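Local structure of bromodomain protein, putative (Plasmodium falciparum 3D7, 4PY6) at residues Y84-D89 and N138-L143; K25-N30 and R77-G82. The protein probably recognises acetylated lysines, such as those of histone tails, through the bromodomain described here, which is one part of a much longer chain. One frame throughout, in Å; residues are numbered along the deposited sequence. Where two conformers were deposited one is given.

Contact 1: residues Y84-D89 and N138-L143; sequences YKEPID and NNFCDL. With EDO (1,2-ethanediol), chain F.
Phe140 lays its ring over Pro87 at an end of the bromodomain's four-helix bundle, showing how a residue beyond the last helix can be tied to the fold by apolar contact. The main interaction is CH-pi: Pro87 CD stands 3.6 Å from the ring centroid of Phe140, only 7° off the ring normal, while Pro87 CG lies 3.9 Å from Phe140 CG, the ring atom that joins the phenyl to CB. The phenyl gets there because its CG is anti to the backbone N (chi1 175°), which carries the ring across to Pro87. The ring also packs edge-to-face with Trp23, and Pro87 itself rests on Trp129 and Ile136.

Further van der Waals contacts gather at the far end of the ring. Glu86 CG lies 3.7 Å from Phe140 CZ, and Lys85 O comes in obliquely, 3.5 Å from Phe140 CE1.

Hydrogen bonds serve each segment separately. Asp89 OD2 accepts Glu86 N at 3.1 Å from above the carboxylate plane, and Lys85 N more weakly, fixing the turn that leads into the helix. Beyond the ring, Cys141 N donates a nearly straight bond, 165° at the hydrogen, to O1 of an ethanediol probably left from crystallisation, 3.1 Å away.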
ATOM      1  N   TYR A  84      15.519 -18.940   4.207  1.00 21.38           N
ATOM      2  CA  TYR A  84      14.255 -19.448   3.677  1.00 20.86           C
ATOM      3  C   TYR A  84      14.478 -20.642   2.754  1.00 25.05           C
ATOM      4  O   TYR A  84      15.284 -20.570   1.821  1.00 24.57           O
ATOM      5  CB  TYR A  84      13.461 -18.340   2.960  1.00 21.40           C
ATOM      6  CG  TYR A  84      13.270 -17.081   3.780  1.00 22.86           C
ATOM      7  CD1 TYR A  84      12.520 -17.096   4.953  1.00 24.86           C
ATOM      8  CD2 TYR A  84      13.816 -15.870   3.370  1.00 23.37           C
ATOM      9  CE1 TYR A  84      12.330 -15.939   5.705  1.00 25.44           C
ATOM     10  CE2 TYR A  84      13.625 -14.704   4.110  1.00 24.04           C
ATOM     11  CZ  TYR A  84      12.885 -14.744   5.280  1.00 31.33           C
ATOM     12  OH  TYR A  84      12.697 -13.606   6.023  1.00 32.37           O
ATOM     13  N   LYS A  85      13.775 -21.748   3.038  1.00 22.44           N
ATOM     14  CA  LYS A  85      13.848 -22.987   2.262  1.00 23.35           C
ATOM     15  C   LYS A  85      12.788 -23.002   1.171  1.00 27.36           C
ATOM     16  O   LYS A  85      12.949 -23.683   0.158  1.00 27.54           O
ATOM     17  CB  LYS A  85      13.722 -24.214   3.183  1.00 26.88           C
ATOM     18  CG  LYS A  85      15.057 -24.885   3.511  1.00 41.41           C
ATOM     19  CD  LYS A  85      15.929 -24.071   4.476  1.00 49.78           C
ATOM     20  CE  LYS A  85      17.385 -24.439   4.349  1.00 60.87           C
ATOM     21  NZ  LYS A  85      18.270 -23.286   4.658  1.00 69.10           N
ATOM     22  N   GLU A  86      11.711 -22.232   1.381  1.00 23.59           N
ATOM     23  CA  GLU A  86      10.587 -22.071   0.465  1.00 23.26           C
ATOM     24  C   GLU A  86      10.231 -20.580   0.374  1.00 25.64           C
ATOM     25  O   GLU A  86      10.368 -19.878   1.379  1.00 24.43           O
ATOM     26  CB  GLU A  86       9.363 -22.865   0.966  1.00 25.26           C
ATOM     27  CG  GLU A  86       9.432 -24.357   0.692  1.00 37.80           C
ATOM     28  CD  GLU A  86       8.117 -25.090   0.864  1.00 60.41           C
ATOM     29  OE1 GLU A  86       7.704 -25.314   2.025  1.00 57.03           O
ATOM     30  OE2 GLU A  86       7.504 -25.454  -0.165  1.00 54.18           O
ATOM     31  N   PRO A  87       9.734 -20.077  -0.785  1.00 22.21           N
ATOM     32  CA  PRO A  87       9.351 -18.651  -0.867  1.00 21.40           C
ATOM     33  C   PRO A  87       8.260 -18.221   0.120  1.00 24.75           C
ATOM     34  O   PRO A  87       8.217 -17.051   0.490  1.00 23.79           O
ATOM     35  CB  PRO A  87       8.873 -18.493  -2.312  1.00 23.51           C
ATOM     36  CG  PRO A  87       9.469 -19.639  -3.055  1.00 28.46           C
ATOM     37  CD  PRO A  87       9.512 -20.763  -2.075  1.00 24.36           C
ATOM     38  N   ILE A  88       7.396 -19.166   0.553  1.00 21.74           N
ATOM     39  CA  ILE A  88       6.305 -18.944   1.513  1.00 21.38           C
ATOM     40  C   ILE A  88       6.816 -18.547   2.912  1.00 24.76           C
ATOM     41  O   ILE A  88       6.093 -17.882   3.657  1.00 24.35           O
ATOM     42  CB  ILE A  88       5.342 -20.170   1.554  1.00 25.24           C
ATOM     43  CG1 ILE A  88       3.926 -19.789   2.047  1.00 25.75           C
ATOM     44  CG2 ILE A  88       5.928 -21.337   2.361  1.00 26.42           C
ATOM     45  CD1 ILE A  88       3.014 -19.132   1.005  1.00 32.18           C
ATOM     46  N   ASP A  89       8.051 -18.969   3.268  1.00 21.06           N
ATOM     47  CA  ASP A  89       8.689 -18.654   4.548  1.00 20.51           C
ATOM     48  C   ASP A  89       8.972 -17.147   4.637  1.00 23.52           C
ATOM     49  O   ASP A  89       8.911 -16.580   5.726  1.00 23.56           O
ATOM     50  CB  ASP A  89       9.972 -19.482   4.743  1.00 22.60           C
ATOM     51  CG  ASP A  89       9.786 -20.991   4.751  1.00 33.28           C
ATOM     52  OD1 ASP A  89       8.734 -21.462   5.242  1.00 34.14           O
ATOM     53  OD2 ASP A  89      10.715 -21.704   4.315  1.00 40.14           O
ATOM     54  N   ASN A 138       7.313 -20.603 -10.556  1.00 26.33           N
ATOM     55  CA  ASN A 138       8.000 -21.080 -11.760  1.00 27.01           C
ATOM     56  C   ASN A 138       9.518 -21.146 -11.570  1.00 31.06           C
ATOM     57  O   ASN A 138      10.157 -22.033 -12.138  1.00 31.53           O
ATOM     58  CB  ASN A 138       7.644 -20.215 -12.971  1.00 27.01           C
ATOM     59  CG  ASN A 138       8.067 -20.813 -14.291  1.00 47.84           C
ATOM     60  OD1 ASN A 138       7.519 -21.817 -14.754  1.00 41.47           O
ATOM     61  ND2 ASN A 138       9.054 -20.204 -14.929  1.00 39.44           N
ATOM     62  N   ASN A 139      10.091 -20.216 -10.777  1.00 26.85           N
ATOM     63  CA  ASN A 139      11.529 -20.173 -10.493  1.00 26.63           C
ATOM     64  C   ASN A 139      11.933 -20.980  -9.244  1.00 30.66           C
ATOM     65  O   ASN A 139      13.110 -20.998  -8.874  1.00 29.95           O
ATOM     66  CB  ASN A 139      12.041 -18.733 -10.441  1.00 26.19           C
ATOM     67  CG  ASN A 139      12.190 -18.116 -11.805  1.00 46.36           C
ATOM     68  OD1 ASN A 139      13.155 -18.378 -12.528  1.00 42.40           O
ATOM     69  ND2 ASN A 139      11.236 -17.286 -12.188  1.00 37.62           N
ATOM     70  N   PHE A 140      10.964 -21.670  -8.617  1.00 28.00           N
ATOM     71  CA  PHE A 140      11.205 -22.499  -7.443  1.00 28.16           C
ATOM     72  C   PHE A 140      10.946 -23.972  -7.754  1.00 35.58           C
ATOM     73  O   PHE A 140       9.847 -24.337  -8.182  1.00 35.46           O
ATOM     74  CB  PHE A 140      10.387 -22.014  -6.228  1.00 28.79           C
ATOM     75  CG  PHE A 140      10.488 -22.901  -5.007  1.00 30.21           C
ATOM     76  CD1 PHE A 140      11.656 -22.946  -4.252  1.00 32.94           C
ATOM     77  CD2 PHE A 140       9.416 -23.694  -4.612  1.00 32.61           C
ATOM     78  CE1 PHE A 140      11.754 -23.779  -3.134  1.00 34.10           C
ATOM     79  CE2 PHE A 140       9.513 -24.521  -3.490  1.00 35.67           C
ATOM     80  CZ  PHE A 140      10.681 -24.560  -2.760  1.00 33.56           C
ATOM     81  N   CYS A 141      11.972 -24.808  -7.543  1.00 34.96           N
ATOM     82  CA  CYS A 141      11.911 -26.247  -7.768  1.00 37.31           C
ATOM     83  C   CYS A 141      11.780 -26.971  -6.424  1.00 42.45           C
ATOM     84  O   CYS A 141      12.772 -27.183  -5.720  1.00 41.98           O
ATOM     85  CB  CYS A 141      13.121 -26.729  -8.567  1.00 38.98           C
ATOM     86  SG  CYS A 141      13.126 -28.508  -8.911  1.00 45.02           S
ATOM     87  N   ASP A 142      10.530 -27.312  -6.065  1.00 40.24           N
ATOM     88  CA  ASP A 142      10.164 -28.004  -4.824  1.00 40.79           C
ATOM     89  C   ASP A 142      10.680 -29.446  -4.768  1.00 46.81           C
ATOM     90  O   ASP A 142      10.917 -29.968  -3.676  1.00 46.75           O
ATOM     91  CB  ASP A 142       8.641 -27.960  -4.599  1.00 42.76           C
ATOM     92  CG  ASP A 142       7.816 -28.170  -5.854  1.00 53.56           C
ATOM     93  OD1 ASP A 142       7.705 -27.217  -6.657  1.00 53.28           O
ATOM     94  OD2 ASP A 142       7.274 -29.282  -6.031  1.00 60.87           O
ATOM     95  N   LEU A 143      10.869 -30.074  -5.944  1.00 44.81           N
ATOM     96  CA  LEU A 143      11.352 -31.452  -6.083  1.00 46.58           C
ATOM     97  C   LEU A 143      12.877 -31.574  -5.897  1.00 50.94           C
ATOM     98  O   LEU A 143      13.385 -32.688  -5.744  1.00 52.08           O
ATOM     99  CB  LEU A 143      10.904 -32.066  -7.433  1.00 47.99           C
ATOM    100  CG  LEU A 143       9.454 -31.824  -7.910  1.00 52.72           C
ATOM    101  CD1 LEU A 143       9.212 -32.470  -9.254  1.00 54.42           C
ATOM    102  CD2 LEU A 143       8.428 -32.349  -6.919  1.00 55.86           C
TER
HETATM  103  C1  EDO F1402      15.016 -24.673  -5.911  1.00 53.30           C
HETATM  104  O1  EDO F1402      14.833 -23.778  -6.994  1.00 53.40           O
HETATM  105  C2  EDO F1402      15.668 -23.928  -4.727  1.00 53.38           C
HETATM  106  O2  EDO F1402      15.715 -24.783  -3.598  1.00 53.62           O

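Contact 2: residues K25-N30 and R77-G82; sequences KILRDN and RNLSDG
Leu79 reaches from helix 72-81 onto the surface of helix 22-32, spreading its two methyls over Leu27 and Arg28. These are two of the helices of the bromodomain's four-helix bundle, and the contact illustrates how one branched residue can couple a helix pair through a small, buried interface. The nearest CA pair is Arg28 and Leu79, 7.3 Å apart.

The two leucines cross at about a right angle and meet through one branch each, Leu27 CD1 lying 4.0 Å from Leu79 CD1. In Leu27, CG sits beside the backbone N (chi1 -54°), which brings its methyl to the meeting point. The other branch of Leu79 is pressed against main chain and side-chain roots: CD2 is 3.7 Å from Arg28 N and 3.8 Å from Arg28 CB, and it also touches Leu27 CB. The helix backbone thus forms part of the surface on which this methyl rests. Phe90 of helix 87-104 packs on both leucines, and Trp129 and Ile136 of helix 112-138 add to the cover of Leu27, so the pair belongs to the bundle core.

Of the Arg28 side chain it is the base, CB, that meets Leu79; its end leads away. The chain begins extended, and the bend at chi3 (67°) brings the guanidinium, clear of Leu79, to the carboxylate of the neighbouring Asp29. In that salt bridge NH2 of Arg28 lies 3.1 Å from OD2 of Asp29, which receives it in the guanidinium plane on its syn lone pair.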
ATOM      1  N   LYS A  25      15.876 -13.619  -5.629  1.00 22.25           N
ATOM      2  CA  LYS A  25      16.121 -12.342  -6.310  1.00 22.74           C
ATOM      3  C   LYS A  25      14.814 -11.591  -6.600  1.00 26.73           C
ATOM      4  O   LYS A  25      14.795 -10.361  -6.523  1.00 26.45           O
ATOM      5  CB  LYS A  25      16.905 -12.560  -7.614  1.00 26.19           C
ATOM      6  CG  LYS A  25      18.397 -12.772  -7.415  1.00 39.91           C
ATOM      7  CD  LYS A  25      19.098 -13.071  -8.730  1.00 49.24           C
ATOM      8  CE  LYS A  25      20.579 -13.283  -8.548  1.00 59.94           C
ATOM      9  NZ  LYS A  25      21.232 -13.713  -9.811  1.00 70.20           N
ATOM     10  N   ILE A  26      13.733 -12.333  -6.949  1.00 23.31           N
ATOM     11  CA  ILE A  26      12.401 -11.778  -7.232  1.00 23.03           C
ATOM     12  C   ILE A  26      11.811 -11.183  -5.942  1.00 26.06           C
ATOM     13  O   ILE A  26      11.268 -10.080  -5.977  1.00 26.13           O
ATOM     14  CB  ILE A  26      11.447 -12.814  -7.916  1.00 26.21           C
ATOM     15  CG1 ILE A  26      12.037 -13.333  -9.249  1.00 27.28           C
ATOM     16  CG2 ILE A  26      10.038 -12.223  -8.146  1.00 27.04           C
ATOM     17  CD1 ILE A  26      11.575 -14.745  -9.665  1.00 34.05           C
ATOM     18  N   LEU A  27      11.958 -11.893  -4.806  1.00 21.59           N
ATOM     19  CA  LEU A  27      11.464 -11.424  -3.505  1.00 20.66           C
ATOM     20  C   LEU A  27      12.216 -10.182  -3.044  1.00 24.96           C
ATOM     21  O   LEU A  27      11.604  -9.266  -2.496  1.00 24.90           O
ATOM     22  CB  LEU A  27      11.561 -12.521  -2.427  1.00 19.95           C
ATOM     23  CG  LEU A  27      10.900 -13.867  -2.720  1.00 24.27           C
ATOM     24  CD1 LEU A  27      11.215 -14.862  -1.639  1.00 24.24           C
ATOM     25  CD2 LEU A  27       9.408 -13.738  -2.899  1.00 25.91           C
ATOM     26  N   ARG A  28      13.536 -10.146  -3.293  1.00 21.63           N
ATOM     27  CA  ARG A  28      14.425  -9.050  -2.923  1.00 21.71           C
ATOM     28  C   ARG A  28      14.179  -7.772  -3.726  1.00 26.15           C
ATOM     29  O   ARG A  28      14.009  -6.714  -3.123  1.00 26.03           O
ATOM     30  CB  ARG A  28      15.895  -9.502  -3.034  1.00 21.71           C
ATOM     31  CG  ARG A  28      16.931  -8.451  -2.626  1.00 29.18           C
ATOM     32  CD  ARG A  28      18.338  -8.860  -3.023  1.00 36.80           C
ATOM     33  NE  ARG A  28      18.517  -8.901  -4.477  1.00 43.12           N
ATOM     34  CZ  ARG A  28      19.612  -9.337  -5.089  1.00 58.72           C
ATOM     35  NH1 ARG A  28      20.648  -9.777  -4.382  1.00 47.62           N
ATOM     36  NH2 ARG A  28      19.683  -9.340  -6.413  1.00 45.76           N
ATOM     37  N   ASP A  29      14.182  -7.866  -5.067  1.00 23.21           N
ATOM     38  CA  ASP A  29      14.060  -6.714  -5.965  1.00 24.04           C
ATOM     39  C   ASP A  29      12.652  -6.311  -6.402  1.00 27.94           C
ATOM     40  O   ASP A  29      12.420  -5.127  -6.655  1.00 28.37           O
ATOM     41  CB  ASP A  29      14.974  -6.895  -7.192  1.00 26.75           C
ATOM     42  CG  ASP A  29      16.426  -7.192  -6.857  1.00 36.09           C
ATOM     43  OD1 ASP A  29      17.027  -6.424  -6.069  1.00 36.82           O
ATOM     44  OD2 ASP A  29      16.968  -8.179  -7.397  1.00 41.23           O
ATOM     45  N   ASN A  30      11.728  -7.276  -6.529  1.00 23.86           N
ATOM     46  CA  ASN A  30      10.372  -6.993  -7.005  1.00 23.92           C
ATOM     47  C   ASN A  30       9.294  -6.917  -5.915  1.00 26.76           C
ATOM     48  O   ASN A  30       8.202  -6.401  -6.177  1.00 26.79           O
ATOM     49  CB  ASN A  30       9.981  -7.951  -8.136  1.00 24.83           C
ATOM     50  CG  ASN A  30      10.980  -7.999  -9.272  1.00 47.15           C
ATOM     51  OD1 ASN A  30      11.836  -8.884  -9.340  1.00 41.10           O
ATOM     52  ND2 ASN A  30      10.907  -7.039 -10.179  1.00 41.07           N
ATOM     53  N   ARG A  77      18.471  -9.791   5.515  1.00 24.25           N
ATOM     54  CA  ARG A  77      19.578 -10.616   5.992  0.50 24.78           C
ATOM     55  C   ARG A  77      19.307 -12.099   5.711  1.00 28.20           C
ATOM     56  O   ARG A  77      20.191 -12.790   5.208  1.00 28.21           O
ATOM     57  CB  ARG A  77      19.798 -10.376   7.495  0.50 25.56           C
ATOM     58  CG  ARG A  77      21.255 -10.386   7.923  0.50 36.85           C
ATOM     59  CD  ARG A  77      21.424  -9.828   9.324  0.50 46.00           C
ATOM     60  NE  ARG A  77      21.474  -8.363   9.333  0.50 52.58           N
ATOM     61  CZ  ARG A  77      20.929  -7.596  10.272  0.50 65.05           C
ATOM     62  NH1 ARG A  77      20.271  -8.140  11.288  0.50 51.73           N
ATOM     63  NH2 ARG A  77      21.030  -6.276  10.198  0.50 51.15           N
ATOM     64  N   ASN A  78      18.078 -12.582   6.033  1.00 24.06           N
ATOM     65  CA  ASN A  78      17.633 -13.969   5.839  1.00 23.52           C
ATOM     66  C   ASN A  78      17.609 -14.378   4.367  1.00 27.38           C
ATOM     67  O   ASN A  78      17.998 -15.500   4.036  1.00 27.63           O
ATOM     68  CB  ASN A  78      16.257 -14.195   6.481  1.00 23.03           C
ATOM     69  CG  ASN A  78      16.227 -14.210   7.995  1.00 44.30           C
ATOM     70  OD1 ASN A  78      17.256 -14.238   8.682  1.00 42.62           O
ATOM     71  ND2 ASN A  78      15.026 -14.193   8.552  1.00 33.07           N
ATOM     72  N   LEU A  79      17.163 -13.460   3.489  1.00 23.23           N
ATOM     73  CA  LEU A  79      17.085 -13.640   2.037  1.00 22.93           C
ATOM     74  C   LEU A  79      18.497 -13.726   1.431  1.00 27.52           C
ATOM     75  O   LEU A  79      18.709 -14.460   0.462  1.00 27.34           O
ATOM     76  CB  LEU A  79      16.312 -12.451   1.441  1.00 22.69           C
ATOM     77  CG  LEU A  79      15.392 -12.666   0.236  1.00 27.27           C
ATOM     78  CD1 LEU A  79      14.425 -13.835   0.437  1.00 27.03           C
ATOM     79  CD2 LEU A  79      14.580 -11.420  -0.021  1.00 29.47           C
ATOM     80  N   SER A  80      19.459 -12.995   2.028  1.00 24.39           N
ATOM     81  CA  SER A  80      20.866 -12.954   1.626  1.00 25.14           C
ATOM     82  C   SER A  80      21.626 -14.209   2.086  1.00 28.92           C
ATOM     83  O   SER A  80      22.462 -14.721   1.341  1.00 29.32           O
ATOM     84  CB  SER A  80      21.531 -11.698   2.187  1.00 29.63           C
ATOM     85  OG  SER A  80      22.909 -11.619   1.863  1.00 40.92           O
ATOM     86  N   ASP A  81      21.336 -14.692   3.309  1.00 24.69           N
ATOM     87  CA  ASP A  81      21.990 -15.858   3.913  1.00 24.96           C
ATOM     88  C   ASP A  81      21.428 -17.215   3.480  1.00 28.15           C
ATOM     89  O   ASP A  81      22.066 -18.242   3.722  1.00 28.96           O
ATOM     90  CB  ASP A  81      21.995 -15.740   5.450  1.00 26.84           C
ATOM     91  CG  ASP A  81      22.762 -14.549   5.992  1.00 36.82           C
ATOM     92  OD1 ASP A  81      23.782 -14.164   5.375  1.00 38.18           O
ATOM     93  OD2 ASP A  81      22.355 -14.011   7.042  1.00 42.67           O
ATOM     94  N   GLY A  82      20.255 -17.207   2.853  1.00 23.08           N
ATOM     95  CA  GLY A  82      19.581 -18.417   2.399  1.00 22.67           C
ATOM     96  C   GLY A  82      18.882 -19.153   3.524  1.00 26.54           C
ATOM     97  O   GLY A  82      18.894 -20.385   3.562  1.00 27.06           O
TER

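Contacts 1 and 2 lie with their centres 12 Å apart and are continuous with each other. Tyr84, of the connection between helices 72-81 and 87-104, is one junction: its CD2 is 3.6 Å from Leu79 CD1. A second junction brings Asn139 ND2 to 3.6 Å from Ile26 CD1, and Pro87 O lies 4.3 Å from Leu27 CD1. Helix 22-32 is common ground, since Trp23 meets the side chains of contact 1 and Leu27 those of contact 2. The pteridinone ligand is bound elsewhere: Phe104 and Asn105 of its pocket lie at the other end of helix 87-104 from Pro87, and Ile114 near the start of helix 112-138.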